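Local coordinates for thioredoxin-like protein (Klebsiella pneumoniae subsp. pneumoniae MGH 78578, PDB 3TY1), which probably binds carbohydrate, as a putative aldose 1-epimerase of the galactose mutarotase-like superfamily whose own substrate is not established, at residues 272-277 and 285-290; 224-229 and 360-365; 297-302 and 314-319. All coordinates share one frame; numbering follows the deposited sequence. Where two conformers were deposited one is given.

Interaction 1 (272-277 and 285-290)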
ATOM      1  N   GLN A 272     -16.398  -7.439 -37.168  1.00 40.08           N
ATOM      2  CA  GLN A 272     -15.530  -6.336 -36.869  1.00 38.60           C
ATOM      3  C   GLN A 272     -16.372  -5.073 -36.932  1.00 39.59           C
ATOM      4  O   GLN A 272     -17.255  -4.940 -37.811  1.00 39.23           O
ATOM      5  CB  GLN A 272     -14.389  -6.238 -37.881  1.00 38.44           C
ATOM      6  CG  GLN A 272     -13.488  -7.475 -37.992  1.00 37.89           C
ATOM      7  CD  GLN A 272     -12.974  -7.941 -36.654  1.00 44.64           C
ATOM      8  OE1 GLN A 272     -12.204  -7.235 -35.992  1.00 40.13           O
ATOM      9  NE2 GLN A 272     -13.408  -9.138 -36.238  1.00 40.19           N
ATOM     10  N   THR A 273     -16.109  -4.153 -36.003  1.00 37.96           N
ATOM     11  CA  THR A 273     -16.725  -2.846 -36.029  1.00 38.83           C
ATOM     12  C   THR A 273     -15.637  -1.774 -35.871  1.00 40.20           C
ATOM     13  O   THR A 273     -14.479  -2.105 -35.634  1.00 39.94           O
ATOM     14  CB  THR A 273     -17.818  -2.718 -34.966  1.00 41.41           C
ATOM     15  OG1 THR A 273     -18.611  -1.559 -35.250  1.00 45.40           O
ATOM     16  CG2 THR A 273     -17.217  -2.625 -33.572  1.00 35.70           C
ATOM     17  N   LEU A 274     -16.026  -0.509 -36.022  1.00 37.62           N
ATOM     18  CA  LEU A 274     -15.078   0.604 -36.059  1.00 37.78           C
ATOM     19  C   LEU A 274     -15.748   1.800 -35.428  1.00 37.52           C
ATOM     20  O   LEU A 274     -16.882   2.125 -35.786  1.00 41.75           O
ATOM     21  CB  LEU A 274     -14.683   0.899 -37.521  1.00 38.27           C
ATOM     22  CG  LEU A 274     -13.547   1.819 -37.908  1.00 40.22           C
ATOM     23  CD1 LEU A 274     -12.234   1.322 -37.323  1.00 33.84           C
ATOM     24  CD2 LEU A 274     -13.436   1.949 -39.431  1.00 36.35           C
ATOM     25  N   ALA A 275     -15.060   2.433 -34.489  1.00 33.70           N
ATOM     26  CA  ALA A 275     -15.518   3.658 -33.851  1.00 33.39           C
ATOM     27  C   ALA A 275     -14.392   4.679 -33.889  1.00 36.39           C
ATOM     28  O   ALA A 275     -13.184   4.313 -33.866  1.00 37.22           O
ATOM     29  CB  ALA A 275     -15.936   3.368 -32.416  1.00 30.98           C
ATOM     30  N   ALA A 276     -14.754   5.947 -33.900  1.00 34.42           N
ATOM     31  CA  ALA A 276     -13.731   6.996 -34.043  1.00 33.44           C
ATOM     32  C   ALA A 276     -14.169   8.357 -33.480  1.00 33.66           C
ATOM     33  O   ALA A 276     -15.371   8.645 -33.375  1.00 34.00           O
ATOM     34  CB  ALA A 276     -13.366   7.133 -35.539  1.00 31.79           C
ATOM     35  N   VAL A 277     -13.182   9.154 -33.085  1.00 31.85           N
ATOM     36  CA  VAL A 277     -13.360  10.538 -32.756  1.00 32.02           C
ATOM     37  C   VAL A 277     -12.532  11.320 -33.769  1.00 34.05           C
ATOM     38  O   VAL A 277     -11.388  10.983 -34.062  1.00 33.32           O
ATOM     39  CB  VAL A 277     -13.006  10.891 -31.311  1.00 34.43           C
ATOM     40  CG1 VAL A 277     -11.588  10.427 -30.926  1.00 32.15           C
ATOM     41  CG2 VAL A 277     -13.140  12.413 -31.114  1.00 35.03           C
ATOM     42  N   GLY A 285      -7.907  12.500 -36.286  1.00 34.55           N
ATOM     43  CA  GLY A 285      -8.767  11.629 -35.512  1.00 34.78           C
ATOM     44  C   GLY A 285      -8.104  10.394 -35.004  1.00 32.00           C
ATOM     45  O   GLY A 285      -6.901  10.214 -35.162  1.00 30.23           O
ATOM     46  N   ALA A 286      -8.904   9.532 -34.384  1.00 29.96           N
ATOM     47  CA  ALA A 286      -8.417   8.232 -33.924  1.00 30.44           C
ATOM     48  C   ALA A 286      -9.537   7.273 -34.069  1.00 30.81           C
ATOM     49  O   ALA A 286     -10.679   7.604 -33.724  1.00 32.82           O
ATOM     50  CB  ALA A 286      -7.943   8.264 -32.456  1.00 28.28           C
ATOM     51  N   SER A 287      -9.214   6.081 -34.555  1.00 30.32           N
ATOM     52  CA  SER A 287     -10.212   5.020 -34.743  1.00 32.45           C
ATOM     53  C   SER A 287      -9.785   3.781 -33.989  1.00 30.18           C
ATOM     54  O   SER A 287      -8.571   3.533 -33.800  1.00 29.21           O
ATOM     55  CB  SER A 287     -10.373   4.679 -36.230  1.00 34.57           C
ATOM     56  OG  SER A 287      -9.210   4.122 -36.771  1.00 33.03           O
ATOM     57  N   ILE A 288     -10.781   3.050 -33.527  1.00 28.52           N
ATOM     58  CA  ILE A 288     -10.586   1.801 -32.833  1.00 29.99           C
ATOM     59  C   ILE A 288     -11.409   0.761 -33.538  1.00 31.96           C
ATOM     60  O   ILE A 288     -12.640   0.912 -33.686  1.00 32.32           O
ATOM     61  CB  ILE A 288     -11.023   1.848 -31.320  1.00 29.86           C
ATOM     62  CG1 ILE A 288     -10.393   3.019 -30.588  1.00 30.39           C
ATOM     63  CG2 ILE A 288     -10.652   0.572 -30.569  1.00 29.15           C
ATOM     64  CD1 ILE A 288     -10.914   3.195 -29.134  1.00 29.10           C
ATOM     65  N   GLN A 289     -10.747  -0.289 -33.983  1.00 31.28           N
ATOM     66  CA  GLN A 289     -11.416  -1.463 -34.509  1.00 31.55           C
ATOM     67  C   GLN A 289     -11.474  -2.506 -33.432  1.00 33.90           C
ATOM     68  O   GLN A 289     -10.479  -2.763 -32.780  1.00 35.20           O
ATOM     69  CB  GLN A 289     -10.678  -2.046 -35.715  1.00 30.72           C
ATOM     70  CG  GLN A 289     -11.241  -3.391 -36.255  1.00 35.14           C
ATOM     71  CD  GLN A 289     -10.399  -3.978 -37.398  1.00 36.10           C
ATOM     72  OE1 GLN A 289      -9.548  -3.297 -37.964  1.00 40.00           O
ATOM     73  NE2 GLN A 289     -10.603  -5.249 -37.686  1.00 36.67           N
ATOM     74  N   PHE A 290     -12.627  -3.149 -33.280  1.00 33.20           N
ATOM     75  CA  PHE A 290     -12.774  -4.245 -32.317  1.00 32.82           C
ATOM     76  C   PHE A 290     -13.746  -5.276 -32.839  1.00 35.60           C
ATOM     77  O   PHE A 290     -14.455  -5.032 -33.815  1.00 37.56           O
ATOM     78  CB  PHE A 290     -13.117  -3.755 -30.886  1.00 32.70           C
ATOM     79  CG  PHE A 290     -14.433  -3.058 -30.744  1.00 36.23           C
ATOM     80  CD1 PHE A 290     -14.552  -1.718 -31.053  1.00 36.58           C
ATOM     81  CD2 PHE A 290     -15.562  -3.744 -30.286  1.00 40.66           C
ATOM     82  CE1 PHE A 290     -15.780  -1.055 -30.942  1.00 37.30           C
ATOM     83  CE2 PHE A 290     -16.783  -3.079 -30.133  1.00 35.55           C
ATOM     84  CZ  PHE A 290     -16.881  -1.733 -30.452  1.00 38.72           C
TER
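Thr273 and Phe290 face each other as a hydrogen-bonded pair of an antiparallel hairpin, and the methyl of the threonine sits on the phenyl ring. The ring CG lies between the backbone N and the carbonyl carbon (chi1 64°), which tips the ring toward Thr273, the two side chains lying side by side. Thr273 CG2 then rests over one ring face, 3.4 Å from the centroid and displaced toward CZ, a close CH-pi contact; Thr273 OG1 is bonded to Leu266 O.

On the other face of the sheet Gln289 runs out extended. Its CB lies near Thr273 O (3.8 Å) and Leu274 CD1, CG passes Thr273 O at 3.5 Å, CD comes to 4.0 Å from Gln272 OE1, and at the tip NE2 donates to that oxygen (3.1 Å, 160° at the hydrogen), with the two amide planes 69° apart. Gln272 NE2 in turn bonds Asp291 and the carbonyl of Asn270, fixing the amide that receives this bond. Six backbone bonds join the strands, among them Ile288 N to Ala275 O at 2.7 Å.

The hairpin lies inside a large antiparallel sheet, with strand 342-352 beyond 285-291 and strand 224-229 beyond 272-278, while Ala275, Val277 and Ile288 pack on Ile315 of strand 311-318.

Interaction 2 (224-229 and 360-365); sequences RFLAPI and AVEQKI
Arg224 CG is anti to the carbonyl carbon (chi1 -68°) and the chain bends at chi3, turning the guanidinium toward the helix, while Glu362 CG stands anti to its backbone N (chi1 -162°) and the rest of the glutamate reaches out extended. The two side chains meet at about a right angle in an end-on, two-pronged salt bridge. Arg224 NH1 holds Glu362 OE2 at 2.8 Å, and Arg224 NH2 holds Glu362 OE1 at 2.9 Å in a nearly straight bond. Both oxygens lie close to the guanidinium plane, but the carboxylate is turned 40° against it: OE1 is met on its syn side but tilted well out of the carboxylate plane, and OE2 from still further above it. With one nitrogen on each oxygen, the pairing limits rotation of both groups.

Beside this polar pair the contact is apolar. Ile365 spreads its two branches over the strand and the loop after it: CD1 comes to Leu226 CB at 3.6 Å, while CG2 lies against the peptide link between Ala227 and Pro228, 3.6 Å from Pro228 N and 3.9 Å from Pro228 CD. Leu226 CD1 reaches the aliphatic part of the glutamate at Glu362 CG, 4.2 Å away. Leu226 and Pro228 also border strand 272-278, which Val361 of the helix touches at Ala276.

The arrangement is an amphipathic helix packed on an edge strand of a beta sheet: helix 355-369, following the last long strand of the large sheet, lies against outermost strand 224-229 of the supersandwich fold, with Ile365 buried against the strand and Glu362 partly exposed beside it.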
ATOM      1  N   ARG A 224     -16.465  15.126 -33.624  1.00 36.34           N
ATOM      2  CA  ARG A 224     -17.549  14.189 -33.838  1.00 37.23           C
ATOM      3  C   ARG A 224     -17.161  12.789 -33.395  1.00 36.27           C
ATOM      4  O   ARG A 224     -15.984  12.410 -33.479  1.00 34.68           O
ATOM      5  CB  ARG A 224     -17.962  14.178 -35.336  1.00 39.11           C
ATOM      6  CG  ARG A 224     -18.616  15.472 -35.781  1.00 41.10           C
ATOM      7  CD  ARG A 224     -19.124  15.449 -37.194  1.00 43.71           C
ATOM      8  NE  ARG A 224     -18.046  15.185 -38.135  1.00 40.74           N
ATOM      9  CZ  ARG A 224     -17.997  14.207 -39.048  1.00 48.06           C
ATOM     10  NH1 ARG A 224     -18.989  13.335 -39.215  1.00 44.61           N
ATOM     11  NH2 ARG A 224     -16.930  14.121 -39.831  1.00 48.56           N
ATOM     12  N   PHE A 225     -18.151  12.052 -32.900  1.00 34.35           N
ATOM     13  CA  PHE A 225     -18.005  10.646 -32.575  1.00 36.09           C
ATOM     14  C   PHE A 225     -18.693   9.884 -33.682  1.00 37.11           C
ATOM     15  O   PHE A 225     -19.868  10.138 -33.976  1.00 35.60           O
ATOM     16  CB  PHE A 225     -18.617  10.271 -31.225  1.00 35.00           C
ATOM     17  CG  PHE A 225     -18.591   8.804 -30.957  1.00 34.22           C
ATOM     18  CD1 PHE A 225     -17.397   8.148 -30.747  1.00 38.97           C
ATOM     19  CD2 PHE A 225     -19.758   8.061 -30.962  1.00 36.51           C
ATOM     20  CE1 PHE A 225     -17.379   6.759 -30.519  1.00 33.22           C
ATOM     21  CE2 PHE A 225     -19.734   6.680 -30.725  1.00 33.92           C
ATOM     22  CZ  PHE A 225     -18.551   6.047 -30.504  1.00 37.99           C
ATOM     23  N   LEU A 226     -17.963   8.948 -34.290  1.00 36.07           N
ATOM     24  CA  LEU A 226     -18.470   8.161 -35.411  1.00 36.59           C
ATOM     25  C   LEU A 226     -18.550   6.693 -35.004  1.00 36.96           C
ATOM     26  O   LEU A 226     -17.605   6.133 -34.475  1.00 33.40           O
ATOM     27  CB  LEU A 226     -17.535   8.297 -36.626  1.00 37.44           C
ATOM     28  CG  LEU A 226     -17.046   9.692 -37.034  1.00 37.50           C
ATOM     29  CD1 LEU A 226     -16.019   9.656 -38.164  1.00 43.87           C
ATOM     30  CD2 LEU A 226     -18.226  10.614 -37.337  1.00 39.34           C
ATOM     31  N   ALA A 227     -19.671   6.037 -35.280  1.00 36.70           N
ATOM     32  CA  ALA A 227     -19.779   4.591 -35.043  1.00 36.59           C
ATOM     33  C   ALA A 227     -21.037   4.066 -35.708  1.00 38.97           C
ATOM     34  O   ALA A 227     -21.992   4.826 -35.794  1.00 38.65           O
ATOM     35  CB  ALA A 227     -19.847   4.307 -33.540  1.00 35.44           C
ATOM     36  N   PRO A 228     -21.029   2.804 -36.188  1.00 40.34           N
ATOM     37  CA  PRO A 228     -22.198   2.139 -36.745  1.00 42.52           C
ATOM     38  C   PRO A 228     -22.928   1.512 -35.565  1.00 42.22           C
ATOM     39  O   PRO A 228     -22.348   0.685 -34.866  1.00 43.51           O
ATOM     40  CB  PRO A 228     -21.612   1.087 -37.679  1.00 43.48           C
ATOM     41  CG  PRO A 228     -20.313   0.785 -37.193  1.00 38.70           C
ATOM     42  CD  PRO A 228     -19.877   1.891 -36.224  1.00 38.37           C
ATOM     43  N   ILE A 229     -24.177   1.921 -35.351  1.00 41.40           N
ATOM     44  CA  ILE A 229     -24.891   1.497 -34.154  0.50 42.74           C
ATOM     45  C   ILE A 229     -26.357   1.166 -34.405  1.00 45.27           C
ATOM     46  O   ILE A 229     -27.020   1.756 -35.263  1.00 50.36           O
ATOM     47  CB  ILE A 229     -24.746   2.525 -32.965  0.50 42.99           C
ATOM     48  CG1 ILE A 229     -25.548   3.816 -33.186  0.50 41.88           C
ATOM     49  CG2 ILE A 229     -23.272   2.858 -32.688  0.50 35.35           C
ATOM     50  CD1 ILE A 229     -25.607   4.676 -31.940  0.50 41.84           C
ATOM     51  N   ALA A 360     -12.095   7.851 -45.270  1.00 38.88           N
ATOM     52  CA  ALA A 360     -12.076   6.389 -45.385  1.00 42.18           C
ATOM     53  C   ALA A 360     -12.730   5.704 -44.164  1.00 39.79           C
ATOM     54  O   ALA A 360     -13.504   4.748 -44.300  1.00 38.96           O
ATOM     55  CB  ALA A 360     -10.620   5.870 -45.596  1.00 41.18           C
ATOM     56  N   VAL A 361     -12.417   6.189 -42.971  1.00 38.48           N
ATOM     57  CA  VAL A 361     -13.052   5.666 -41.749  1.00 38.16           C
ATOM     58  C   VAL A 361     -14.559   5.958 -41.760  1.00 41.24           C
ATOM     59  O   VAL A 361     -15.384   5.061 -41.526  1.00 39.84           O
ATOM     60  CB  VAL A 361     -12.395   6.249 -40.475  1.00 33.52           C
ATOM     61  CG1 VAL A 361     -13.285   6.076 -39.240  1.00 32.77           C
ATOM     62  CG2 VAL A 361     -11.036   5.589 -40.270  1.00 36.45           C
ATOM     63  N   GLU A 362     -14.907   7.193 -42.112  1.00 41.40           N
ATOM     64  CA  GLU A 362     -16.316   7.600 -42.133  1.00 46.63           C
ATOM     65  C   GLU A 362     -17.129   6.785 -43.164  1.00 48.95           C
ATOM     66  O   GLU A 362     -18.260   6.370 -42.889  1.00 53.12           O
ATOM     67  CB  GLU A 362     -16.407   9.116 -42.321  1.00 46.08           C
ATOM     68  CG  GLU A 362     -17.749   9.702 -41.944  1.00 57.70           C
ATOM     69  CD  GLU A 362     -17.735  11.213 -41.720  1.00 59.77           C
ATOM     70  OE1 GLU A 362     -16.650  11.851 -41.693  1.00 47.04           O
ATOM     71  OE2 GLU A 362     -18.844  11.774 -41.576  1.00 69.50           O
ATOM     72  N   GLN A 363     -16.512   6.502 -44.314  1.00 49.96           N
ATOM     73  CA  GLN A 363     -17.116   5.697 -45.400  1.00 50.68           C
ATOM     74  C   GLN A 363     -17.290   4.220 -44.991  1.00 48.91           C
ATOM     75  O   GLN A 363     -18.320   3.605 -45.297  1.00 46.05           O
ATOM     76  CB  GLN A 363     -16.278   5.778 -46.707  1.00 50.89           C
ATOM     77  CG  GLN A 363     -16.733   6.788 -47.792  1.00 67.42           C
ATOM     78  CD  GLN A 363     -16.184   8.235 -47.663  1.00 73.35           C
ATOM     79  OE1 GLN A 363     -16.507   8.974 -46.710  1.00 75.17           O
ATOM     80  NE2 GLN A 363     -15.391   8.655 -48.670  1.00 53.77           N
ATOM     81  N   LYS A 364     -16.300   3.646 -44.302  1.00 46.90           N
ATOM     82  CA  LYS A 364     -16.420   2.264 -43.803  1.00 46.38           C
ATOM     83  C   LYS A 364     -17.534   2.157 -42.763  1.00 44.86           C
ATOM     84  O   LYS A 364     -18.317   1.210 -42.783  1.00 41.92           O
ATOM     85  CB  LYS A 364     -15.100   1.740 -43.232  1.00 47.34           C
ATOM     86  CG  LYS A 364     -15.096   0.250 -42.874  1.00 57.39           C
ATOM     87  CD  LYS A 364     -15.225  -0.706 -44.095  1.00 67.21           C
ATOM     88  CE  LYS A 364     -15.728  -2.103 -43.671  1.00 74.38           C
ATOM     89  NZ  LYS A 364     -16.113  -2.991 -44.830  1.00 75.01           N
ATOM     90  N   ILE A 365     -17.621   3.149 -41.885  1.00 42.66           N
ATOM     91  CA  ILE A 365     -18.653   3.192 -40.838  1.00 42.75           C
ATOM     92  C   ILE A 365     -20.049   3.301 -41.486  1.00 44.76           C
ATOM     93  O   ILE A 365     -20.965   2.530 -41.149  1.00 43.64           O
ATOM     94  CB  ILE A 365     -18.375   4.325 -39.797  1.00 40.69           C
ATOM     95  CG1 ILE A 365     -17.188   3.925 -38.895  1.00 37.64           C
ATOM     96  CG2 ILE A 365     -19.611   4.584 -38.986  1.00 43.92           C
ATOM     97  CD1 ILE A 365     -16.719   4.987 -37.901  1.00 35.55           C
TER

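Interaction 3 (297-302 and 314-319); sequences VLTLWK and GIEPGT
The beta hairpin of strands 297-304 and 311-318 forms part of the supersandwich, in the mixed sheet that also holds strands 204-214 and 259-265, and here Thr299 pairs with Glu316 at its middle. Six backbone hydrogen bonds tie the strands; the straightest is Trp301 N to Gly314 O (2.9 Å, 176°).

On the face carrying Thr299, Trp301 and Glu316, the glutamate lies extended along the neighbouring strand. Its CB passes Thr299 O at 3.5 Å, OE1 comes to Thr299 CG2, and OE2 reaches Trp301 CB at 3.2 Å, with the carboxylate turned 62° from the indole. Gly314, lacking a side chain, lets Trp301 CE3 approach its backbone N to 3.6 Å. Trp301 NE1 is bonded to Glu258, and the indole also packs on Phe170 of a second subunit.

The other face is apolar. Leu298 CG is anti to the backbone N (chi1 -178°), and its CD1 turns to Pro317, 3.6 Å from the ring N, and lies 4.0 Å from Ile315 CG2. Phe225 of strand 224-229 packs on this face, touching Leu298, Leu300 and Ile315.

A water joins the paired residues at the hairpin's middle, donating to Glu316 O and hydrogen-bonding Thr299 OG1, each at 2.6 Å.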
ATOM      1  N   VAL A 297     -20.313  -4.715 -26.479  1.00 38.58           N
ATOM      2  CA  VAL A 297     -20.919  -3.430 -26.167  1.00 38.54           C
ATOM      3  C   VAL A 297     -19.913  -2.309 -26.237  1.00 37.41           C
ATOM      4  O   VAL A 297     -18.711  -2.558 -26.305  1.00 35.75           O
ATOM      5  CB  VAL A 297     -21.659  -3.436 -24.800  1.00 39.09           C
ATOM      6  CG1 VAL A 297     -22.827  -4.477 -24.875  1.00 34.43           C
ATOM      7  CG2 VAL A 297     -20.720  -3.683 -23.623  1.00 41.36           C
ATOM      8  N   LEU A 298     -20.434  -1.089 -26.288  1.00 37.36           N
ATOM      9  CA  LEU A 298     -19.607   0.109 -26.407  1.00 36.67           C
ATOM     10  C   LEU A 298     -20.128   1.215 -25.499  1.00 35.84           C
ATOM     11  O   LEU A 298     -21.325   1.467 -25.445  1.00 37.94           O
ATOM     12  CB  LEU A 298     -19.589   0.570 -27.865  1.00 37.62           C
ATOM     13  CG  LEU A 298     -18.755   1.795 -28.258  1.00 38.39           C
ATOM     14  CD1 LEU A 298     -17.302   1.512 -28.024  1.00 30.28           C
ATOM     15  CD2 LEU A 298     -18.990   2.070 -29.757  1.00 36.34           C
ATOM     16  N   THR A 299     -19.218   1.869 -24.792  1.00 32.71           N
ATOM     17  CA  THR A 299     -19.550   3.021 -23.948  1.00 35.02           C
ATOM     18  C   THR A 299     -18.864   4.243 -24.514  1.00 35.85           C
ATOM     19  O   THR A 299     -17.677   4.184 -24.899  1.00 32.92           O
ATOM     20  CB  THR A 299     -19.081   2.788 -22.482  1.00 34.43           C
ATOM     21  OG1 THR A 299     -19.762   1.658 -21.940  1.00 39.78           O
ATOM     22  CG2 THR A 299     -19.323   4.035 -21.585  1.00 35.53           C
ATOM     23  N   LEU A 300     -19.611   5.340 -24.566  1.00 34.74           N
ATOM     24  CA  LEU A 300     -19.117   6.634 -25.013  1.00 34.45           C
ATOM     25  C   LEU A 300     -19.128   7.526 -23.771  1.00 34.50           C
ATOM     26  O   LEU A 300     -20.183   7.777 -23.196  1.00 33.01           O
ATOM     27  CB  LEU A 300     -20.064   7.193 -26.084  1.00 34.00           C
ATOM     28  CG  LEU A 300     -19.781   8.610 -26.613  1.00 39.27           C
ATOM     29  CD1 LEU A 300     -18.368   8.743 -27.236  1.00 32.66           C
ATOM     30  CD2 LEU A 300     -20.862   9.057 -27.598  1.00 32.58           C
ATOM     31  N   TRP A 301     -17.950   7.993 -23.360  1.00 32.13           N
ATOM     32  CA  TRP A 301     -17.785   8.833 -22.191  1.00 32.99           C
ATOM     33  C   TRP A 301     -17.454  10.216 -22.739  1.00 31.26           C
ATOM     34  O   TRP A 301     -16.430  10.371 -23.371  1.00 30.84           O
ATOM     35  CB  TRP A 301     -16.636   8.261 -21.301  1.00 28.97           C
ATOM     36  CG  TRP A 301     -16.205   9.104 -20.169  1.00 32.57           C
ATOM     37  CD1 TRP A 301     -17.008   9.732 -19.259  1.00 32.39           C
ATOM     38  CD2 TRP A 301     -14.852   9.413 -19.795  1.00 28.05           C
ATOM     39  NE1 TRP A 301     -16.235  10.417 -18.347  1.00 30.98           N
ATOM     40  CE2 TRP A 301     -14.914  10.211 -18.632  1.00 32.95           C
ATOM     41  CE3 TRP A 301     -13.591   9.052 -20.304  1.00 32.32           C
ATOM     42  CZ2 TRP A 301     -13.758  10.723 -18.006  1.00 29.69           C
ATOM     43  CZ3 TRP A 301     -12.441   9.512 -19.653  1.00 27.06           C
ATOM     44  CH2 TRP A 301     -12.546  10.348 -18.514  1.00 26.30           C
ATOM     45  N   LYS A 302     -18.359  11.182 -22.559  1.00 31.83           N
ATOM     46  CA  LYS A 302     -18.165  12.545 -23.056  1.00 31.44           C
ATOM     47  C   LYS A 302     -17.872  13.405 -21.834  1.00 32.47           C
ATOM     48  O   LYS A 302     -18.775  13.844 -21.146  1.00 34.88           O
ATOM     49  CB  LYS A 302     -19.391  13.068 -23.790  1.00 32.91           C
ATOM     50  CG  LYS A 302     -19.836  12.146 -24.921  1.00 33.43           C
ATOM     51  CD  LYS A 302     -21.037  12.740 -25.707  1.00 40.72           C
ATOM     52  CE  LYS A 302     -20.613  13.715 -26.780  1.00 37.12           C
ATOM     53  NZ  LYS A 302     -21.744  13.980 -27.758  1.00 40.38           N
ATOM     54  N   GLY A 314     -13.946   9.129 -23.845  1.00 30.34           N
ATOM     55  CA  GLY A 314     -13.614   7.701 -23.820  1.00 29.27           C
ATOM     56  C   GLY A 314     -14.407   6.994 -24.862  1.00 31.56           C
ATOM     57  O   GLY A 314     -15.648   7.199 -24.940  1.00 34.04           O
ATOM     58  N   ILE A 315     -13.737   6.176 -25.676  1.00 30.32           N
ATOM     59  CA  ILE A 315     -14.415   5.232 -26.615  1.00 30.63           C
ATOM     60  C   ILE A 315     -14.076   3.898 -26.003  1.00 32.18           C
ATOM     61  O   ILE A 315     -12.915   3.499 -26.018  1.00 34.87           O
ATOM     62  CB  ILE A 315     -13.868   5.318 -28.028  1.00 31.35           C
ATOM     63  CG1 ILE A 315     -14.074   6.730 -28.591  1.00 36.95           C
ATOM     64  CG2 ILE A 315     -14.574   4.289 -28.918  1.00 31.26           C
ATOM     65  CD1 ILE A 315     -13.509   6.913 -30.028  1.00 39.31           C
ATOM     66  N   GLU A 316     -15.053   3.243 -25.392  1.00 31.01           N
ATOM     67  CA  GLU A 316     -14.785   2.136 -24.475  1.00 29.24           C
ATOM     68  C   GLU A 316     -15.467   0.838 -24.827  1.00 32.66           C
ATOM     69  O   GLU A 316     -16.559   0.514 -24.297  1.00 32.53           O
ATOM     70  CB  GLU A 316     -15.184   2.580 -23.055  1.00 31.42           C
ATOM     71  CG  GLU A 316     -14.730   3.993 -22.668  1.00 30.85           C
ATOM     72  CD  GLU A 316     -15.151   4.403 -21.295  1.00 37.57           C
ATOM     73  OE1 GLU A 316     -15.736   3.577 -20.554  1.00 39.92           O
ATOM     74  OE2 GLU A 316     -14.898   5.586 -20.963  1.00 35.91           O
ATOM     75  N   PRO A 317     -14.856   0.086 -25.728  1.00 32.00           N
ATOM     76  CA  PRO A 317     -15.456  -1.197 -26.064  1.00 33.97           C
ATOM     77  C   PRO A 317     -15.285  -2.147 -24.895  1.00 33.35           C
ATOM     78  O   PRO A 317     -14.258  -2.115 -24.214  1.00 33.60           O
ATOM     79  CB  PRO A 317     -14.690  -1.655 -27.300  1.00 32.71           C
ATOM     80  CG  PRO A 317     -13.537  -0.769 -27.419  1.00 33.42           C
ATOM     81  CD  PRO A 317     -13.740   0.436 -26.606  1.00 31.16           C
ATOM     82  N   GLY A 318     -16.305  -2.941 -24.631  1.00 33.11           N
ATOM     83  CA  GLY A 318     -16.257  -3.821 -23.507  1.00 32.70           C
ATOM     84  C   GLY A 318     -17.172  -5.005 -23.581  1.00 36.15           C
ATOM     85  O   GLY A 318     -17.998  -5.123 -24.516  1.00 39.09           O
ATOM     86  N   THR A 319     -16.995  -5.902 -22.609  1.00 37.55           N
ATOM     87  CA  THR A 319     -17.963  -6.972 -22.363  1.00 37.85           C
ATOM     88  C   THR A 319     -19.133  -6.421 -21.528  1.00 39.88           C
ATOM     89  O   THR A 319     -20.241  -6.970 -21.535  1.00 40.16           O
ATOM     90  CB  THR A 319     -17.345  -8.199 -21.641  1.00 38.41           C
ATOM     91  OG1 THR A 319     -16.834  -7.791 -20.375  1.00 35.42           O
ATOM     92  CG2 THR A 319     -16.241  -8.849 -22.471  1.00 35.45           C
TER
HETATM   93  O   HOH W   1     -18.411  -0.482 -22.710  1.00 37.26           O

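In the fold
Along the chain, interaction 2 closes a long loop from strand 224-229 to helix 355-369, and interactions 1 and 3 follow in series within it as two hairpins. Interactions 1 and 2 lie about 8 Å apart between centres and share the large antiparallel sheet, where strands 272-278 and 224-229 are neighbours. Interaction 3 belongs to a separate mixed sheet, its centre about 11 Å from that of interaction 1 and 15 Å from that of interaction 2. The sheets meet where Ile288 and Phe290 pack on Ile315 and Pro317, and where Phe225 reaches the second hairpin. The three contacts cluster near the end of the large sheet where strand 224-229 is outermost within the chain, with the helix against that strand.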